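Local coordinates for protein FACT-Spt16 (Cicer arietinum, PDB 5CE6) that probably serves as a histone chaperone subunit of the FACT complex, its N-terminal domain being linked to binding of histones H3-H4 during transcription, at residues Y211-V216 / Y309-A314; E242-V247 / Y267-Q272. All coordinates share one frame; numbering follows the deposited sequence.

Contact 1 of 2, residues Y211-V216 / Y309-A314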
loop_
_atom_site.group_PDB
_atom_site.type_symbol
_atom_site.label_atom_id
_atom_site.label_comp_id
_atom_site.label_asym_id
_atom_site.label_seq_id
_atom_site.Cartn_x
_atom_site.Cartn_y
_atom_site.Cartn_z
ATOM N N TYR A 211 2.105 -12.286 8.490
ATOM C CA TYR A 211 2.310 -13.104 9.681
ATOM C C TYR A 211 2.854 -12.261 10.834
ATOM O O TYR A 211 2.370 -12.349 11.966
ATOM C CB TYR A 211 3.256 -14.275 9.395
ATOM C CG TYR A 211 3.317 -15.281 10.526
ATOM C CD1 TYR A 211 2.382 -16.305 10.616
ATOM C CD2 TYR A 211 4.297 -15.197 11.511
ATOM C CE1 TYR A 211 2.423 -17.226 11.650
ATOM C CE2 TYR A 211 4.347 -16.113 12.551
ATOM C CZ TYR A 211 3.406 -17.123 12.616
ATOM O OH TYR A 211 3.447 -18.038 13.642
ATOM N N LEU A 212 3.859 -11.438 10.545
ATOM C CA LEU A 212 4.423 -10.546 11.555
ATOM C C LEU A 212 3.383 -9.536 12.022
ATOM O O LEU A 212 3.215 -9.312 13.225
ATOM C CB LEU A 212 5.646 -9.818 10.999
ATOM C CG LEU A 212 6.235 -8.716 11.881
ATOM C CD1 LEU A 212 6.623 -9.283 13.229
ATOM C CD2 LEU A 212 7.443 -8.104 11.200
ATOM N N THR A 213 2.687 -8.929 11.065
ATOM C CA THR A 213 1.623 -7.969 11.370
ATOM C C THR A 213 0.597 -8.563 12.333
ATOM O O THR A 213 0.238 -7.954 13.356
ATOM C CB THR A 213 0.926 -7.526 10.078
ATOM O OG1 THR A 213 1.851 -6.765 9.287
ATOM C CG2 THR A 213 -0.305 -6.670 10.366
ATOM N N GLY A 214 0.129 -9.763 12.011
ATOM C CA GLY A 214 -0.840 -10.437 12.852
ATOM C C GLY A 214 -0.268 -10.817 14.204
ATOM O O GLY A 214 -0.955 -10.710 15.231
ATOM N N SER A 215 0.988 -11.258 14.207
ATOM C CA SER A 215 1.652 -11.662 15.441
ATOM C C SER A 215 1.804 -10.476 16.386
ATOM O O SER A 215 1.649 -10.613 17.605
ATOM C CB SER A 215 3.030 -12.258 15.154
ATOM O OG SER A 215 2.938 -13.341 14.256
ATOM N N VAL A 216 2.130 -9.322 15.818
ATOM C CA VAL A 216 2.243 -8.096 16.591
ATOM C C VAL A 216 0.895 -7.708 17.212
ATOM O O VAL A 216 0.825 -7.365 18.392
ATOM C CB VAL A 216 2.817 -6.949 15.732
ATOM C CG1 VAL A 216 2.657 -5.606 16.425
ATOM C CG2 VAL A 216 4.276 -7.226 15.412
ATOM N N TYR A 309 7.449 -5.538 0.750
ATOM C CA TYR A 309 6.042 -5.900 0.540
ATOM C C TYR A 309 5.210 -5.632 1.777
ATOM O O TYR A 309 5.533 -6.118 2.862
ATOM C CB TYR A 309 5.901 -7.363 0.074
ATOM C CG TYR A 309 6.360 -7.485 -1.352
ATOM C CD1 TYR A 309 7.715 -7.626 -1.653
ATOM C CD2 TYR A 309 5.457 -7.363 -2.405
ATOM C CE1 TYR A 309 8.157 -7.680 -2.960
ATOM C CE2 TYR A 309 5.894 -7.419 -3.729
ATOM C CZ TYR A 309 7.239 -7.568 -3.991
ATOM O OH TYR A 309 7.679 -7.620 -5.294
ATOM N N CYS A 310 4.141 -4.863 1.596
ATOM C CA CYS A 310 3.331 -4.376 2.705
ATOM C C CYS A 310 2.244 -5.366 3.100
ATOM O O CYS A 310 1.872 -6.261 2.336
ATOM C CB CYS A 310 2.643 -3.053 2.332
ATOM S SG CYS A 310 3.772 -1.687 1.989
ATOM N N SER A 311 1.723 -5.168 4.307
ATOM C CA SER A 311 0.584 -5.925 4.815
ATOM C C SER A 311 -0.132 -5.010 5.773
ATOM O O SER A 311 0.401 -3.964 6.154
ATOM C CB SER A 311 1.031 -7.211 5.524
ATOM O OG SER A 311 1.818 -6.910 6.674
ATOM N N ASN A 312 -1.335 -5.388 6.183
ATOM C CA ASN A 312 -2.090 -4.519 7.066
ATOM C C ASN A 312 -3.073 -5.306 7.912
ATOM O O ASN A 312 -3.606 -6.323 7.461
ATOM C CB ASN A 312 -2.891 -3.506 6.262
ATOM C CG ASN A 312 -3.454 -2.417 7.142
ATOM O OD1 ASN A 312 -2.713 -1.777 7.889
ATOM N ND2 ASN A 312 -4.763 -2.220 7.088
ATOM N N ILE A 313 -3.325 -4.826 9.127
ATOM C CA ILE A 313 -4.421 -5.373 9.926
ATOM C C ILE A 313 -4.986 -4.231 10.743
ATOM O O ILE A 313 -4.290 -3.265 11.032
ATOM C CB ILE A 313 -3.936 -6.524 10.849
ATOM C CG1 ILE A 313 -5.111 -7.380 11.342
ATOM C CG2 ILE A 313 -3.173 -5.976 12.054
ATOM C CD1 ILE A 313 -4.664 -8.479 12.314
ATOM N N ALA A 314 -6.268 -4.302 11.074
ATOM C CA ALA A 314 -6.865 -3.314 11.958
ATOM C C ALA A 314 -7.935 -4.026 12.752
ATOM O O ALA A 314 -8.670 -4.852 12.205
ATOM C CB ALA A 314 -7.473 -2.148 11.177
#
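S311 meets T213 through their hydroxyls, S311 OG lying 2.6 Å from T213 OG1, within hydrogen-bonding distance in the buried interface. With chi1 at 63°, S311 OG stands between its own backbone N and carbonyl carbon, on the side that faces helix 211-216. Both oxygens have further partners: S311 OG bonds to A304 O, while T213 OG1 accepts from A304 N and has a single proton that could go either to S311 OG or to A209 O, one helical turn back. Two buried hydroxyls thus tie helix, strand 296-306 and segment 309-314 together.

At N312 the contact passes to the backbone. Its CA makes the nearest CA pair with T213, at 6.6 Å, and its carbonyl C lies 3.9 Å from T213 CG2. N312 directs the first bond of its side chain away from the helix, and on that other side its amide is held by N405 at ND2 and probably by Y267 at OD1.

I313 returns to the helix. T213 CG2 approaches I313 CG2 to 3.4 Å, closer than usual for two carbons, and I313 CB to 3.7 Å; the two side chains run past each other in opposite directions. I313 extends its other branch (chi1 -162°, chi2 -177°) to bring CD1 within 4.3 Å of G214 CA, where the helix presents bare backbone. I313 also packs on M217 and V302. A polar pair followed by an aliphatic pair therefore seats helix 200-230 on the sheet, the helix-on-sheet packing of the pita-bread fold shared by the M24 metallopeptidase family.

Contact 2 of 2, residues E242-V247 / Y267-Q272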
loop_
_atom_site.group_PDB
_atom_site.type_symbol
_atom_site.label_atom_id
_atom_site.label_comp_id
_atom_site.label_asym_id
_atom_site.label_seq_id
_atom_site.Cartn_x
_atom_site.Cartn_y
_atom_site.Cartn_z
ATOM N N GLU A 242 4.764 4.004 19.436
ATOM C CA GLU A 242 6.210 3.797 19.460
ATOM C C GLU A 242 6.569 2.379 19.908
ATOM O O GLU A 242 7.447 1.736 19.325
ATOM C CB GLU A 242 6.889 4.851 20.345
ATOM N N GLU A 243 5.861 1.884 20.921
ATOM C CA GLU A 243 6.142 0.560 21.468
ATOM C C GLU A 243 5.822 -0.530 20.447
ATOM O O GLU A 243 6.521 -1.548 20.372
ATOM C CB GLU A 243 5.334 0.329 22.747
ATOM C CG GLU A 243 5.734 1.209 23.906
ATOM C CD GLU A 243 7.131 0.911 24.398
ATOM O OE1 GLU A 243 7.417 -0.275 24.681
ATOM O OE2 GLU A 243 7.939 1.859 24.496
ATOM N N THR A 244 4.773 -0.302 19.661
ATOM C CA THR A 244 4.369 -1.246 18.613
ATOM C C THR A 244 5.415 -1.247 17.488
ATOM O O THR A 244 5.795 -2.304 16.967
ATOM C CB THR A 244 2.975 -0.900 18.067
ATOM O OG1 THR A 244 2.026 -0.948 19.141
ATOM C CG2 THR A 244 2.545 -1.890 16.987
ATOM N N GLU A 245 5.889 -0.059 17.130
ATOM C CA GLU A 245 6.979 0.061 16.158
ATOM C C GLU A 245 8.178 -0.780 16.553
ATOM O O GLU A 245 8.742 -1.500 15.727
ATOM C CB GLU A 245 7.444 1.511 16.041
ATOM C CG GLU A 245 6.820 2.300 14.909
ATOM C CD GLU A 245 7.573 3.596 14.636
ATOM O OE1 GLU A 245 8.818 3.556 14.543
ATOM O OE2 GLU A 245 6.917 4.650 14.521
ATOM N N LYS A 246 8.585 -0.662 17.813
ATOM C CA LYS A 246 9.753 -1.381 18.311
ATOM C C LYS A 246 9.609 -2.890 18.157
ATOM O O LYS A 246 10.575 -3.588 17.845
ATOM C CB LYS A 246 10.002 -1.041 19.777
ATOM C CG LYS A 246 10.438 0.384 19.991
ATOM C CD LYS A 246 11.028 0.568 21.381
ATOM C CE LYS A 246 10.110 1.368 22.287
ATOM N NZ LYS A 246 10.709 1.559 23.647
ATOM N N VAL A 247 8.401 -3.387 18.383
ATOM C CA VAL A 247 8.139 -4.821 18.277
ATOM C C VAL A 247 8.175 -5.282 16.817
ATOM O O VAL A 247 8.671 -6.368 16.510
ATOM C CB VAL A 247 6.797 -5.186 18.939
ATOM C CG1 VAL A 247 6.479 -6.635 18.713
ATOM C CG2 VAL A 247 6.849 -4.893 20.434
ATOM N N TYR A 267 3.616 2.071 8.078
ATOM C CA TYR A 267 3.200 3.404 8.502
ATOM C C TYR A 267 3.264 3.401 10.021
ATOM O O TYR A 267 3.303 2.323 10.624
ATOM C CB TYR A 267 1.781 3.718 8.011
ATOM C CG TYR A 267 0.726 2.724 8.473
ATOM C CD1 TYR A 267 0.084 2.881 9.688
ATOM C CD2 TYR A 267 0.397 1.628 7.699
ATOM C CE1 TYR A 267 -0.880 1.978 10.108
ATOM C CE2 TYR A 267 -0.547 0.717 8.112
ATOM C CZ TYR A 267 -1.182 0.893 9.320
ATOM O OH TYR A 267 -2.140 -0.014 9.723
ATOM N N PRO A 268 3.312 4.592 10.646
ATOM C CA PRO A 268 3.346 4.612 12.109
ATOM C C PRO A 268 2.035 4.053 12.626
ATOM O O PRO A 268 0.987 4.519 12.172
ATOM C CB PRO A 268 3.438 6.104 12.438
ATOM C CG PRO A 268 4.072 6.719 11.215
ATOM C CD PRO A 268 3.490 5.939 10.071
ATOM N N PRO A 269 2.098 3.053 13.517
ATOM C CA PRO A 269 0.892 2.381 14.010
ATOM C C PRO A 269 -0.149 3.368 14.496
ATOM O O PRO A 269 0.202 4.409 15.061
ATOM C CB PRO A 269 1.429 1.545 15.170
ATOM C CG PRO A 269 2.806 1.134 14.666
ATOM C CD PRO A 269 3.326 2.392 14.007
ATOM N N ILE A 270 -1.415 3.044 14.265
ATOM C CA ILE A 270 -2.501 3.960 14.582
ATOM C C ILE A 270 -3.234 3.447 15.798
ATOM O O ILE A 270 -3.703 2.320 15.805
ATOM C CB ILE A 270 -3.483 4.064 13.402
ATOM C CG1 ILE A 270 -2.795 4.772 12.219
ATOM C CG2 ILE A 270 -4.778 4.789 13.818
ATOM C CD1 ILE A 270 -3.515 4.567 10.878
ATOM N N PHE A 271 -3.291 4.267 16.841
ATOM C CA PHE A 271 -4.101 3.960 18.013
ATOM C C PHE A 271 -5.039 5.119 18.252
ATOM O O PHE A 271 -4.603 6.272 18.303
ATOM C CB PHE A 271 -3.215 3.763 19.237
ATOM C CG PHE A 271 -2.471 2.468 19.230
ATOM C CD1 PHE A 271 -1.243 2.364 18.592
ATOM C CD2 PHE A 271 -3.013 1.344 19.843
ATOM C CE1 PHE A 271 -0.558 1.158 18.562
ATOM C CE2 PHE A 271 -2.324 0.132 19.829
ATOM C CZ PHE A 271 -1.098 0.046 19.191
ATOM N N GLN A 272 -6.329 4.820 18.399
ATOM C CA GLN A 272 -7.331 5.868 18.598
ATOM C C GLN A 272 -8.342 5.435 19.640
ATOM O O GLN A 272 -8.720 4.263 19.697
ATOM C CB GLN A 272 -8.068 6.156 17.283
ATOM C CG GLN A 272 -7.169 6.659 16.171
ATOM C CD GLN A 272 -7.879 6.836 14.844
ATOM O OE1 GLN A 272 -9.043 6.469 14.692
ATOM N NE2 GLN A 272 -7.161 7.370 13.860
#
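T244 of helix 242-247 and P269 form the nearest backbone pair, their CA atoms 6.8 Å apart. Between them the packing is aliphatic: T244 CG2, anti to its backbone N, lies 3.8 Å from P269 CG, and the two side chains pass in opposite directions. The same rotamer (chi1 -59°) sends T244 OG1 to the F271 ring, which it meets at the edge and near the ring plane, 3.3 Å from CZ. No hydrogen bond forms there; the hydroxyl bonds instead to L240 O within its own helix. Replacing T244 by an alanine removes both branches and is likely to open a gap against the P269 ring and the F271 edge and leave L240 O without its hydroxyl partner.

E245 adds its aliphatic part, CG lying 3.6 Å from P269 CD, with the two side chains crossing at about a right angle; its carboxylate is more distant, OE2 lying 4.3 Å from P268 CB. F271 also packs on H237, L240 and V221, and T244 on F220. Helix 237-249 is thereby placed against both strand 270-273, which pairs antiparallel with 296-306, and helix 200-230, a helical layer over a sheet as in the M24 pita-bread fold.

In the fold
The centres of contacts 1 and 2 are 12 Å apart, on the same side of the chain's centre. Along the chain the segments come as 211-216, 242-247, 267-272 and 309-314, so contact 2 is enclosed within the span of contact 1. Consecutive helices 200-230 and 237-249 supply one side of each; strands 270-273 and 309-319, both paired antiparallel with 296-306 in one mixed sheet, supply the other. The helices pack directly, V216 CG1 lying 3.8 Å from T244 CG2. Between the two second segments, Y267 OH and N312 OD1, 2.6 Å apart, probably hydrogen bond. The two helices thus lie side by side against one sheet of the M24-like region.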